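TarM (Staphylococcus aureus subsp. aureus 21178, PDB 4X7R) is a GT-B glycosyltransferase of the group 1 family, built from two Rossmann-like domains and an added long antiparallel beta sheet. Local coordinates at residues A[41-46]-A[150-155]; A[166-171]-A[177-182]; A[155-158]-A[162-165]; A[45-50]-A[66-71]. The protein carries 1 engineered substitution. One frame throughout, in Å; residues are numbered along the deposited sequence.

Contact 1: residues A[41-46]-A[150-155]; sequences FDYKGN and KVHMKE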
loop_
_atom_site.group_PDB
_atom_site.type_symbol
_atom_site.label_atom_id
_atom_site.label_comp_id
_atom_site.label_asym_id
_atom_site.label_seq_id
_atom_site.Cartn_x
_atom_site.Cartn_y
_atom_site.Cartn_z
ATOM N N PHE A 41 8.509 -8.069 0.441
ATOM C CA PHE A 41 9.794 -8.147 1.127
ATOM C C PHE A 41 9.728 -7.848 2.619
ATOM O O PHE A 41 10.729 -7.990 3.295
ATOM C CB PHE A 41 10.840 -7.241 0.408
ATOM C CG PHE A 41 10.965 -7.536 -1.077
ATOM C CD1 PHE A 41 11.734 -8.604 -1.529
ATOM C CD2 PHE A 41 10.305 -6.743 -2.021
ATOM C CE1 PHE A 41 11.830 -8.894 -2.900
ATOM C CE2 PHE A 41 10.391 -7.037 -3.385
ATOM C CZ PHE A 41 11.148 -8.118 -3.819
ATOM N N ASP A 42 8.562 -7.486 3.151
ATOM C CA ASP A 42 8.471 -7.195 4.575
ATOM C C ASP A 42 8.281 -8.479 5.394
ATOM O O ASP A 42 7.961 -9.553 4.862
ATOM C CB ASP A 42 7.273 -6.252 4.844
ATOM C CG ASP A 42 5.945 -6.923 4.558
ATOM O OD1 ASP A 42 5.841 -7.618 3.524
ATOM O OD2 ASP A 42 5.003 -6.738 5.357
ATOM N N TYR A 43 8.368 -8.313 6.705
ATOM C CA TYR A 43 8.180 -9.369 7.664
ATOM C C TYR A 43 6.868 -9.134 8.392
ATOM O O TYR A 43 6.650 -8.067 8.966
ATOM C CB TYR A 43 9.354 -9.401 8.690
ATOM C CG TYR A 43 9.113 -10.465 9.736
ATOM C CD1 TYR A 43 9.303 -11.813 9.442
ATOM C CD2 TYR A 43 8.578 -10.135 10.981
ATOM C CE1 TYR A 43 9.033 -12.801 10.385
ATOM C CE2 TYR A 43 8.281 -11.113 11.924
ATOM C CZ TYR A 43 8.524 -12.443 11.629
ATOM O OH TYR A 43 8.187 -13.405 12.545
ATOM N N LYS A 44 6.009 -10.134 8.392
ATOM C CA LYS A 44 4.778 -10.135 9.186
ATOM C C LYS A 44 4.728 -11.508 9.841
ATOM O O LYS A 44 5.111 -12.492 9.212
ATOM C CB LYS A 44 3.515 -9.935 8.322
ATOM C CG LYS A 44 3.276 -8.494 7.900
ATOM C CD LYS A 44 1.858 -8.320 7.327
ATOM C CE LYS A 44 1.592 -6.879 6.923
ATOM N NZ LYS A 44 2.243 -6.536 5.631
ATOM N N GLY A 45 4.289 -11.545 11.091
ATOM C CA GLY A 45 4.102 -12.780 11.828
ATOM C C GLY A 45 2.820 -13.491 11.404
ATOM O O GLY A 45 2.731 -14.711 11.538
ATOM N N ASN A 46 1.815 -12.750 10.851
ATOM C CA ASN A 46 0.496 -13.269 10.441
ATOM C C ASN A 46 0.131 -13.008 8.945
ATOM O O ASN A 46 -1.004 -12.612 8.653
ATOM C CB ASN A 46 -0.581 -12.653 11.356
ATOM C CG ASN A 46 -0.830 -11.158 11.149
ATOM O OD1 ASN A 46 0.001 -10.411 10.616
ATOM N ND2 ASN A 46 -2.014 -10.700 11.518
ATOM N N LYS A 150 2.953 -18.917 20.200
ATOM C CA LYS A 150 4.070 -19.418 19.427
ATOM C C LYS A 150 5.057 -18.296 19.129
ATOM O O LYS A 150 4.681 -17.279 18.546
ATOM C CB LYS A 150 3.593 -20.102 18.125
ATOM C CG LYS A 150 2.711 -21.348 18.350
ATOM C CD LYS A 150 2.751 -22.320 17.164
ATOM C CE LYS A 150 2.083 -21.782 15.918
ATOM N NZ LYS A 150 2.597 -22.441 14.689
ATOM N N VAL A 151 6.326 -18.488 19.533
ATOM C CA VAL A 151 7.392 -17.511 19.274
ATOM C C VAL A 151 7.598 -17.325 17.746
ATOM O O VAL A 151 7.559 -18.297 16.984
ATOM C CB VAL A 151 8.693 -17.900 20.048
ATOM C CG1 VAL A 151 9.254 -19.250 19.588
ATOM C CG2 VAL A 151 9.748 -16.804 19.966
ATOM N N HIS A 152 7.734 -16.076 17.295
ATOM C CA HIS A 152 8.008 -15.831 15.882
ATOM C C HIS A 152 9.255 -14.974 15.710
ATOM O O HIS A 152 9.894 -15.008 14.668
ATOM C CB HIS A 152 6.772 -15.262 15.127
ATOM C CG HIS A 152 6.395 -13.846 15.480
ATOM N ND1 HIS A 152 6.860 -12.772 14.738
ATOM C CD2 HIS A 152 5.554 -13.379 16.436
ATOM C CE1 HIS A 152 6.319 -11.693 15.283
ATOM N NE2 HIS A 152 5.518 -12.005 16.296
ATOM N N MET A 153 9.626 -14.251 16.758
ATOM C CA MET A 153 10.750 -13.332 16.703
ATOM C C MET A 153 11.386 -13.081 18.057
ATOM O O MET A 153 10.706 -13.061 19.071
ATOM C CB MET A 153 10.266 -11.986 16.087
ATOM C CG MET A 153 11.348 -10.915 15.912
ATOM S SD MET A 153 10.766 -9.381 15.088
ATOM C CE MET A 153 9.458 -8.858 16.178
ATOM N N LYS A 154 12.697 -12.858 18.053
ATOM C CA LYS A 154 13.491 -12.443 19.215
ATOM C C LYS A 154 14.260 -11.188 18.785
ATOM O O LYS A 154 14.884 -11.182 17.726
ATOM C CB LYS A 154 14.450 -13.551 19.684
ATOM C CG LYS A 154 15.362 -13.177 20.880
ATOM C CD LYS A 154 16.394 -14.270 21.101
ATOM C CE LYS A 154 17.774 -13.764 21.443
ATOM N NZ LYS A 154 18.681 -13.797 20.259
ATOM N N GLU A 155 14.186 -10.128 19.582
ATOM C CA GLU A 155 14.950 -8.896 19.323
ATOM C C GLU A 155 15.902 -8.678 20.459
ATOM O O GLU A 155 15.560 -8.969 21.604
ATOM C CB GLU A 155 14.053 -7.667 19.151
ATOM C CG GLU A 155 13.259 -7.676 17.856
ATOM C CD GLU A 155 12.131 -6.666 17.862
ATOM O OE1 GLU A 155 11.325 -6.684 18.820
ATOM O OE2 GLU A 155 12.060 -5.850 16.916
#
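Y43 has its CG opposite the backbone N (chi1 177°), which sends the ring straight out from loop 41-46 toward strand 150-157. On that strand H152 tucks its CG between the backbone N and the carbonyl carbon (chi1 70°), which brings the imidazole, and with it ND1, to the phenol. The result is a short hydrogen bond, with Y43 OH 2.6 Å from H152 ND1. Either atom could be the donor. ND1 sits at the edge of the Y43 ring, near its plane. The two rings meet rim to rim, their planes only 18° apart, and neither lies over the face of the other. G45 comes to one face of the imidazole, with its CA 4.0 Å from H152 ND1. M153 adds a looser Met-aromatic contact. Its SD lies 5.2 Å from the centroid of the Y43 ring, in an oblique position. H152 and M153 both face S145 of strand 139-147, a classic beta bulge, and this puts two consecutive residues next to Y43. The Y43 ring also stacks on F168. Behind Y43, K44 NZ bridges to D42 OD2 at 2.8 Å and also to E10. F41, in the same loop, lines the glycan pocket. The Y43-H152 pair therefore ties the pocket loop to the antiparallel sheet by a direct side-chain hydrogen bond. It restrains the rotation of the imidazole and gives the phenol oxygen a partner.

Contact 2: residues A[166-171]-A[177-182]; sequences QVFYDE and ISRNIN
Q166 and R179 face each other as a hydrogen-bonded pair in an antiparallel beta hairpin. Backbone bonds come first. Q166 N gives to R179 O at 2.9 Å, and R179 N returns a bond to Q166 O at 2.8 Å. F168 N gives to I177 O in the next such pair. V167 and S178 form the non-hydrogen-bonded pair between them, and there S178 CA brings a CH...O contact to Q166 O.

The side-chain bonds repeat the Q166-R179 link. R179 CG sits between its backbone N and carbonyl carbon (chi1 71°), and the chain then runs extended to NE, laying the guanidinium beside the Q166 amide. R179 NE and NH2 both reach Q166 OE1, each at 2.8 Å, so one oxygen is gripped side-on by two donors. The amide and guanidinium planes lie 8° apart, and both bonds run in the carbonyl plane.

The remaining contacts are packing. F168 CE2 sits over the centre of one guanidinium face, with the ring plane 59° from it. F168 CD2 touches I177 CG2 at 3.9 Å.

Q166, F168, I177 and R179 share one face of the sheet. F70 of helix 69-78 packs on that face against F168, I177 and R179. Strand 150-157 flanks the hairpin on one side and strand 187-193 on the other.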
loop_
_atom_site.group_PDB
_atom_site.type_symbol
_atom_site.label_atom_id
_atom_site.label_comp_id
_atom_site.label_asym_id
_atom_site.label_seq_id
_atom_site.Cartn_x
_atom_site.Cartn_y
_atom_site.Cartn_z
ATOM N N GLN A 166 18.084 -9.228 15.474
ATOM C CA GLN A 166 16.818 -9.952 15.366
ATOM C C GLN A 166 17.045 -11.364 14.926
ATOM O O GLN A 166 17.918 -11.632 14.092
ATOM C CB GLN A 166 15.818 -9.330 14.360
ATOM C CG GLN A 166 15.509 -7.884 14.638
ATOM C CD GLN A 166 14.589 -7.387 13.582
ATOM O OE1 GLN A 166 14.829 -7.560 12.377
ATOM N NE2 GLN A 166 13.514 -6.766 14.024
ATOM N N VAL A 167 16.218 -12.260 15.471
ATOM C CA VAL A 167 16.155 -13.680 15.118
ATOM C C VAL A 167 14.684 -13.976 14.763
ATOM O O VAL A 167 13.788 -13.592 15.516
ATOM C CB VAL A 167 16.689 -14.595 16.253
ATOM C CG1 VAL A 167 16.659 -16.055 15.840
ATOM C CG2 VAL A 167 18.102 -14.175 16.691
ATOM N N PHE A 168 14.451 -14.642 13.625
ATOM C CA PHE A 168 13.120 -15.061 13.209
ATOM C C PHE A 168 12.989 -16.560 13.414
ATOM O O PHE A 168 13.917 -17.298 13.074
ATOM C CB PHE A 168 12.852 -14.672 11.743
ATOM C CG PHE A 168 12.891 -13.187 11.499
ATOM C CD1 PHE A 168 12.198 -12.308 12.326
ATOM C CD2 PHE A 168 13.540 -12.669 10.391
ATOM C CE1 PHE A 168 12.214 -10.929 12.086
ATOM C CE2 PHE A 168 13.526 -11.290 10.133
ATOM C CZ PHE A 168 12.882 -10.428 10.996
ATOM N N TYR A 169 11.816 -17.015 13.915
ATOM C CA TYR A 169 11.547 -18.412 14.238
ATOM C C TYR A 169 10.413 -18.942 13.403
ATOM O O TYR A 169 9.409 -18.235 13.195
ATOM C CB TYR A 169 11.210 -18.580 15.729
ATOM C CG TYR A 169 12.312 -18.139 16.656
ATOM C CD1 TYR A 169 12.438 -16.808 17.029
ATOM C CD2 TYR A 169 13.216 -19.059 17.187
ATOM C CE1 TYR A 169 13.460 -16.392 17.876
ATOM C CE2 TYR A 169 14.230 -18.658 18.056
ATOM C CZ TYR A 169 14.352 -17.319 18.391
ATOM O OH TYR A 169 15.366 -16.899 19.217
ATOM N N ASP A 170 10.577 -20.183 12.902
ATOM C CA ASP A 170 9.593 -20.836 12.033
ATOM C C ASP A 170 8.313 -21.281 12.798
ATOM O O ASP A 170 8.170 -20.996 14.000
ATOM C CB ASP A 170 10.252 -21.958 11.213
ATOM C CG ASP A 170 10.722 -23.169 12.014
ATOM O OD1 ASP A 170 10.157 -23.422 13.098
ATOM O OD2 ASP A 170 11.548 -23.938 11.490
ATOM N N GLU A 171 7.404 -21.992 12.106
ATOM C CA GLU A 171 6.140 -22.486 12.681
ATOM C C GLU A 171 6.313 -23.478 13.828
ATOM O O GLU A 171 5.402 -23.599 14.660
ATOM C CB GLU A 171 5.201 -23.070 11.605
ATOM C CG GLU A 171 4.706 -22.033 10.603
ATOM C CD GLU A 171 3.670 -21.010 11.053
ATOM O OE1 GLU A 171 3.037 -21.194 12.120
ATOM O OE2 GLU A 171 3.475 -20.026 10.303
ATOM N N ILE A 177 16.537 -17.313 10.323
ATOM C CA ILE A 177 17.239 -16.092 9.926
ATOM C C ILE A 177 17.628 -15.348 11.210
ATOM O O ILE A 177 16.802 -15.237 12.122
ATOM C CB ILE A 177 16.384 -15.159 8.983
ATOM C CG1 ILE A 177 16.214 -15.757 7.593
ATOM C CG2 ILE A 177 17.006 -13.745 8.863
ATOM C CD1 ILE A 177 15.330 -14.972 6.679
ATOM N N SER A 178 18.883 -14.832 11.265
ATOM C CA SER A 178 19.421 -13.986 12.335
ATOM C C SER A 178 20.080 -12.819 11.613
ATOM O O SER A 178 20.618 -13.018 10.524
ATOM C CB SER A 178 20.446 -14.722 13.202
ATOM O OG SER A 178 21.574 -15.092 12.435
ATOM N N ARG A 179 19.965 -11.609 12.149
ATOM C CA ARG A 179 20.515 -10.440 11.454
ATOM C C ARG A 179 20.844 -9.295 12.370
ATOM O O ARG A 179 20.160 -9.085 13.390
ATOM C CB ARG A 179 19.570 -9.955 10.332
ATOM C CG ARG A 179 18.286 -9.307 10.827
ATOM C CD ARG A 179 17.230 -9.367 9.748
ATOM N NE ARG A 179 16.101 -8.508 10.095
ATOM C CZ ARG A 179 15.259 -8.004 9.213
ATOM N NH1 ARG A 179 15.398 -8.278 7.926
ATOM N NH2 ARG A 179 14.265 -7.227 9.609
ATOM N N ASN A 180 21.880 -8.532 11.984
ATOM C CA ASN A 180 22.312 -7.369 12.749
ATOM C C ASN A 180 21.482 -6.199 12.342
ATOM O O ASN A 180 21.113 -6.102 11.174
ATOM C CB ASN A 180 23.793 -7.061 12.522
ATOM C CG ASN A 180 24.691 -8.111 13.096
ATOM O OD1 ASN A 180 25.166 -8.978 12.397
ATOM N ND2 ASN A 180 24.884 -8.100 14.392
ATOM N N ILE A 181 21.167 -5.327 13.297
ATOM C CA ILE A 181 20.378 -4.117 13.036
ATOM C C ILE A 181 21.199 -2.931 13.511
ATOM O O ILE A 181 21.629 -2.921 14.653
ATOM C CB ILE A 181 18.946 -4.139 13.694
ATOM C CG1 ILE A 181 18.098 -5.360 13.265
ATOM C CG2 ILE A 181 18.190 -2.794 13.504
ATOM C CD1 ILE A 181 17.679 -5.382 11.835
ATOM N N ASN A 182 21.451 -1.966 12.618
ATOM C CA ASN A 182 22.197 -0.745 12.939
ATOM C C ASN A 182 21.211 0.109 13.740
ATOM O O ASN A 182 20.270 0.644 13.167
ATOM C CB ASN A 182 22.616 -0.047 11.618
ATOM C CG ASN A 182 23.353 1.268 11.747
ATOM O OD1 ASN A 182 23.571 1.811 12.828
ATOM N ND2 ASN A 182 23.740 1.818 10.615
#

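Contact 3: residues A[155-158]-A[162-165]; sequences ETFN and KVCY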
loop_
_atom_site.group_PDB
_atom_site.type_symbol
_atom_site.label_atom_id
_atom_site.label_comp_id
_atom_site.label_asym_id
_atom_site.label_seq_id
_atom_site.Cartn_x
_atom_site.Cartn_y
_atom_site.Cartn_z
ATOM N N GLU A 155 14.186 -10.128 19.582
ATOM C CA GLU A 155 14.950 -8.896 19.323
ATOM C C GLU A 155 15.902 -8.678 20.459
ATOM O O GLU A 155 15.560 -8.969 21.604
ATOM C CB GLU A 155 14.053 -7.667 19.151
ATOM C CG GLU A 155 13.259 -7.676 17.856
ATOM C CD GLU A 155 12.131 -6.666 17.862
ATOM O OE1 GLU A 155 11.325 -6.684 18.820
ATOM O OE2 GLU A 155 12.060 -5.850 16.916
ATOM N N THR A 156 17.125 -8.249 20.151
ATOM C CA THR A 156 18.136 -7.920 21.181
ATOM C C THR A 156 18.300 -6.400 21.260
ATOM O O THR A 156 18.341 -5.732 20.224
ATOM C CB THR A 156 19.454 -8.655 20.932
ATOM O OG1 THR A 156 19.179 -10.050 20.870
ATOM C CG2 THR A 156 20.481 -8.404 22.017
ATOM N N PHE A 157 18.458 -5.870 22.478
ATOM C CA PHE A 157 18.604 -4.413 22.699
ATOM C C PHE A 157 19.971 -3.999 23.167
ATOM O O PHE A 157 20.584 -4.716 23.941
ATOM C CB PHE A 157 17.530 -3.875 23.665
ATOM C CG PHE A 157 16.129 -4.108 23.161
ATOM C CD1 PHE A 157 15.462 -5.307 23.429
ATOM C CD2 PHE A 157 15.495 -3.162 22.369
ATOM C CE1 PHE A 157 14.180 -5.532 22.944
ATOM C CE2 PHE A 157 14.209 -3.392 21.879
ATOM C CZ PHE A 157 13.567 -4.583 22.154
ATOM N N ASN A 158 20.423 -2.814 22.721
ATOM C CA ASN A 158 21.691 -2.199 23.141
ATOM C C ASN A 158 21.478 -1.344 24.419
ATOM O O ASN A 158 20.372 -1.334 24.978
ATOM C CB ASN A 158 22.287 -1.351 21.989
ATOM C CG ASN A 158 21.512 -0.111 21.613
ATOM O OD1 ASN A 158 20.583 0.327 22.293
ATOM N ND2 ASN A 158 21.875 0.483 20.496
ATOM N N LYS A 162 17.656 0.204 22.136
ATOM C CA LYS A 162 17.320 0.181 20.707
ATOM C C LYS A 162 17.665 -1.211 20.145
ATOM O O LYS A 162 18.595 -1.856 20.640
ATOM C CB LYS A 162 18.074 1.273 19.932
ATOM C CG LYS A 162 17.649 2.721 20.251
ATOM C CD LYS A 162 16.621 3.264 19.271
ATOM C CE LYS A 162 16.333 4.734 19.481
ATOM N NZ LYS A 162 17.346 5.600 18.817
ATOM N N VAL A 163 16.908 -1.670 19.126
ATOM C CA VAL A 163 17.091 -2.993 18.485
ATOM C C VAL A 163 18.423 -3.060 17.729
ATOM O O VAL A 163 18.640 -2.291 16.797
ATOM C CB VAL A 163 15.878 -3.423 17.601
ATOM C CG1 VAL A 163 16.096 -4.812 16.965
ATOM C CG2 VAL A 163 14.583 -3.414 18.406
ATOM N N CYS A 164 19.306 -3.982 18.132
ATOM C CA CYS A 164 20.589 -4.174 17.456
ATOM C C CYS A 164 20.701 -5.552 16.776
ATOM O O CYS A 164 21.599 -5.760 15.962
ATOM C CB CYS A 164 21.759 -3.915 18.402
ATOM S SG CYS A 164 21.810 -5.011 19.850
ATOM N N TYR A 165 19.771 -6.475 17.070
ATOM C CA TYR A 165 19.796 -7.830 16.541
ATOM C C TYR A 165 18.404 -8.448 16.525
ATOM O O TYR A 165 17.638 -8.234 17.456
ATOM C CB TYR A 165 20.749 -8.671 17.441
ATOM C CG TYR A 165 21.293 -9.921 16.794
ATOM C CD1 TYR A 165 22.281 -9.850 15.816
ATOM C CD2 TYR A 165 20.846 -11.184 17.181
ATOM C CE1 TYR A 165 22.783 -11.004 15.210
ATOM C CE2 TYR A 165 21.341 -12.345 16.578
ATOM C CZ TYR A 165 22.327 -12.247 15.616
ATOM O OH TYR A 165 22.877 -13.385 15.101
#
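T156 and Y165 lie side by side and point the same way, with T156 CB 3.7 Å from Y165 CB. T156 OG1 sits at the edge of the Y165 ring, whose far end leads away from the pair. On the other face of the sheet F157 and V163 cross at a slant. V163 CG2 presses on F157 CE2 at 3.5 Å, and the same methyl lies 3.8 Å from E155 OE2.

N158 and K162 also run alongside each other. N158 CG stands between its backbone N and carbonyl carbon (chi1 67°), which turns OD1 back to the turn. There it accepts from K162 N at 2.9 Å, though the donor lies well above the carbonyl plane. N158 N gives to K162 O at 2.9 Å, so one residue both donates and accepts at the end of the hairpin.

C164 and Y165 both face T156, a classic beta bulge. T156 N bonds to Y165 O at 2.7 Å, and C164 N bonds to T156 O at 2.9 Å. The register slips by one residue here.

The hairpin lies within the long antiparallel sheet. Strand 139-147 borders strand 150-157, and its R140 makes a cation-pi contact with F157. Strand 175-182 borders strand 163-169, bonded through C164 and I181.

Contact 4: residues A[45-50]-A[66-71]; sequences GNYDEI and MYNVFE
Y47 lays its ring against the end of M66, whose methyl CE rests over the centre of one face. CE is 3.6 Å from the ring centroid, 12° off the normal, which makes a clear CH-pi contact. The sulfur sits over the same face toward one side, with M66 SD 3.5 Å from Y47 CE1. This is a Met-aromatic contact. The M66 chain is extended as far as the sulfur and bends only at chi3 (59°), and that bend swings CE across the ring. The two side chains meet at about a right angle.

N68 comes to another part of the same tyrosine. Its ND2 lies 3.5 Å from Y47 CE2, in an oblique position, with the amide plane 53° from the ring plane. That nitrogen has its bonds elsewhere, to D42 O and to T40 OG1. The Y47 hydroxyl likewise bonds to D42 OD1 and to L11 N. D42 therefore holds both residues, through its carboxylate (OD1) to Y47 and its backbone carbonyl to N68.

The other end of the N68 amide caps helix 69-78. N68 OD1 accepts from E71 N at 3.1 Å, on a lone pair, and more weakly from F70 N. E71 in turn reaches back, placing OE2 3.9 Å from Y47 CB.

No hydrogen bond joins the two segments directly, so their contact is packing on the tyrosine. Y47, M66 and N68 belong to a beta-alpha-beta unit, strand 36-40, helix 47-56 and strand 66-68, at the edge of the parallel sheet. E71 is on the helix that follows. Such units build the Rossmann-like domains of the GT-B fold.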
loop_
_atom_site.group_PDB
_atom_site.type_symbol
_atom_site.label_atom_id
_atom_site.label_comp_id
_atom_site.label_asym_id
_atom_site.label_seq_id
_atom_site.Cartn_x
_atom_site.Cartn_y
_atom_site.Cartn_z
ATOM N N GLY A 45 4.289 -11.545 11.091
ATOM C CA GLY A 45 4.102 -12.780 11.828
ATOM C C GLY A 45 2.820 -13.491 11.404
ATOM O O GLY A 45 2.731 -14.711 11.538
ATOM N N ASN A 46 1.815 -12.750 10.851
ATOM C CA ASN A 46 0.496 -13.269 10.441
ATOM C C ASN A 46 0.131 -13.008 8.945
ATOM O O ASN A 46 -1.004 -12.612 8.653
ATOM C CB ASN A 46 -0.581 -12.653 11.356
ATOM C CG ASN A 46 -0.830 -11.158 11.149
ATOM O OD1 ASN A 46 0.001 -10.411 10.616
ATOM N ND2 ASN A 46 -2.014 -10.700 11.518
ATOM N N TYR A 47 1.057 -13.258 8.010
ATOM C CA TYR A 47 0.782 -13.030 6.588
ATOM C C TYR A 47 -0.368 -13.860 6.008
ATOM O O TYR A 47 -1.158 -13.351 5.198
ATOM C CB TYR A 47 2.033 -13.162 5.718
ATOM C CG TYR A 47 2.404 -11.870 5.033
ATOM C CD1 TYR A 47 1.446 -11.118 4.352
ATOM C CD2 TYR A 47 3.716 -11.409 5.040
ATOM C CE1 TYR A 47 1.779 -9.911 3.741
ATOM C CE2 TYR A 47 4.065 -10.220 4.404
ATOM C CZ TYR A 47 3.092 -9.482 3.747
ATOM O OH TYR A 47 3.417 -8.287 3.162
ATOM N N ASP A 48 -0.477 -15.125 6.453
ATOM C CA ASP A 48 -1.524 -16.069 6.056
ATOM C C ASP A 48 -2.916 -15.473 6.315
ATOM O O ASP A 48 -3.780 -15.551 5.444
ATOM C CB ASP A 48 -1.301 -17.421 6.789
ATOM C CG ASP A 48 -2.322 -18.520 6.541
ATOM O OD1 ASP A 48 -2.808 -18.640 5.382
ATOM O OD2 ASP A 48 -2.600 -19.298 7.493
ATOM N N GLU A 49 -3.103 -14.801 7.460
ATOM C CA GLU A 49 -4.372 -14.145 7.806
ATOM C C GLU A 49 -4.670 -12.903 6.954
ATOM O O GLU A 49 -5.848 -12.604 6.717
ATOM C CB GLU A 49 -4.443 -13.809 9.308
ATOM C CG GLU A 49 -4.552 -15.014 10.243
ATOM C CD GLU A 49 -5.351 -16.227 9.777
ATOM O OE1 GLU A 49 -4.709 -17.228 9.386
ATOM O OE2 GLU A 49 -6.604 -16.194 9.826
ATOM N N ILE A 50 -3.617 -12.160 6.526
ATOM C CA ILE A 50 -3.766 -10.951 5.693
ATOM C C ILE A 50 -4.291 -11.384 4.310
ATOM O O ILE A 50 -5.286 -10.834 3.826
ATOM C CB ILE A 50 -2.437 -10.137 5.582
ATOM C CG1 ILE A 50 -1.830 -9.704 6.965
ATOM C CG2 ILE A 50 -2.550 -8.971 4.586
ATOM C CD1 ILE A 50 -2.654 -8.735 7.839
ATOM N N MET A 66 1.025 -14.662 -3.272
ATOM C CA MET A 66 1.999 -13.739 -2.735
ATOM C C MET A 66 3.223 -14.535 -2.359
ATOM O O MET A 66 3.150 -15.431 -1.514
ATOM C CB MET A 66 1.509 -12.882 -1.570
ATOM C CG MET A 66 2.527 -11.800 -1.197
ATOM S SD MET A 66 2.456 -11.188 0.512
ATOM C CE MET A 66 2.755 -12.795 1.432
ATOM N N TYR A 67 4.344 -14.235 -3.004
ATOM C CA TYR A 67 5.650 -14.794 -2.652
ATOM C C TYR A 67 6.308 -13.757 -1.717
ATOM O O TYR A 67 6.357 -12.584 -2.055
ATOM C CB TYR A 67 6.523 -14.974 -3.887
ATOM C CG TYR A 67 5.985 -16.005 -4.842
ATOM C CD1 TYR A 67 6.114 -17.371 -4.572
ATOM C CD2 TYR A 67 5.375 -15.626 -6.039
ATOM C CE1 TYR A 67 5.647 -18.336 -5.475
ATOM C CE2 TYR A 67 4.908 -16.581 -6.945
ATOM C CZ TYR A 67 5.029 -17.932 -6.652
ATOM O OH TYR A 67 4.581 -18.866 -7.541
ATOM N N ASN A 68 6.741 -14.170 -0.528
ATOM C CA ASN A 68 7.385 -13.283 0.427
ATOM C C ASN A 68 8.768 -13.870 0.811
ATOM O O ASN A 68 8.889 -15.077 0.988
ATOM C CB ASN A 68 6.480 -13.044 1.635
ATOM C CG ASN A 68 7.138 -12.219 2.721
ATOM O OD1 ASN A 68 7.785 -12.744 3.649
ATOM N ND2 ASN A 68 7.030 -10.906 2.597
ATOM N N VAL A 69 9.800 -13.021 0.882
ATOM C CA VAL A 69 11.192 -13.408 1.194
ATOM C C VAL A 69 11.318 -14.188 2.523
ATOM O O VAL A 69 11.980 -15.207 2.538
ATOM C CB VAL A 69 12.193 -12.201 1.092
ATOM C CG1 VAL A 69 11.848 -11.085 2.082
ATOM C CG2 VAL A 69 13.644 -12.662 1.271
ATOM N N PHE A 70 10.704 -13.699 3.627
ATOM C CA PHE A 70 10.755 -14.387 4.926
ATOM C C PHE A 70 9.962 -15.668 4.893
ATOM O O PHE A 70 10.459 -16.681 5.379
ATOM C CB PHE A 70 10.356 -13.471 6.094
ATOM C CG PHE A 70 11.296 -12.294 6.176
ATOM C CD1 PHE A 70 12.632 -12.472 6.535
ATOM C CD2 PHE A 70 10.889 -11.031 5.749
ATOM C CE1 PHE A 70 13.526 -11.395 6.525
ATOM C CE2 PHE A 70 11.778 -9.948 5.759
ATOM C CZ PHE A 70 13.084 -10.131 6.156
ATOM N N GLU A 71 8.783 -15.659 4.228
ATOM C CA GLU A 71 7.926 -16.854 4.086
ATOM C C GLU A 71 8.615 -17.985 3.345
ATOM O O GLU A 71 8.438 -19.132 3.715
ATOM C CB GLU A 71 6.588 -16.512 3.390
ATOM C CG GLU A 71 5.683 -15.646 4.248
ATOM C CD GLU A 71 5.086 -16.302 5.480
ATOM O OE1 GLU A 71 4.738 -17.504 5.410
ATOM O OE2 GLU A 71 4.944 -15.604 6.509
#

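How the contacts relate
Contact 4 belongs to the edge of the seven-stranded parallel sheet, while contacts 2 and 3 lie in the ten-stranded antiparallel sheet. Contact 1 joins the two regions, and its centre is about 10 Å from that of contact 4 and about 8 Å from that of contact 2. Contacts 1 and 4 overlap at G45 and N46. Along the chain contact 4 closes first; contact 3 then begins on strand 150-157, where contact 1 ends, and contact 2 follows. Contacts 2 and 3 share strand 163-169 and pair neighbouring strands inside the sheet. Contacts 3 and 4 do not touch. Contact 1, and the packing of F70 from contact 4 onto contact 2, join the added sheet to the Rossmann-like domain.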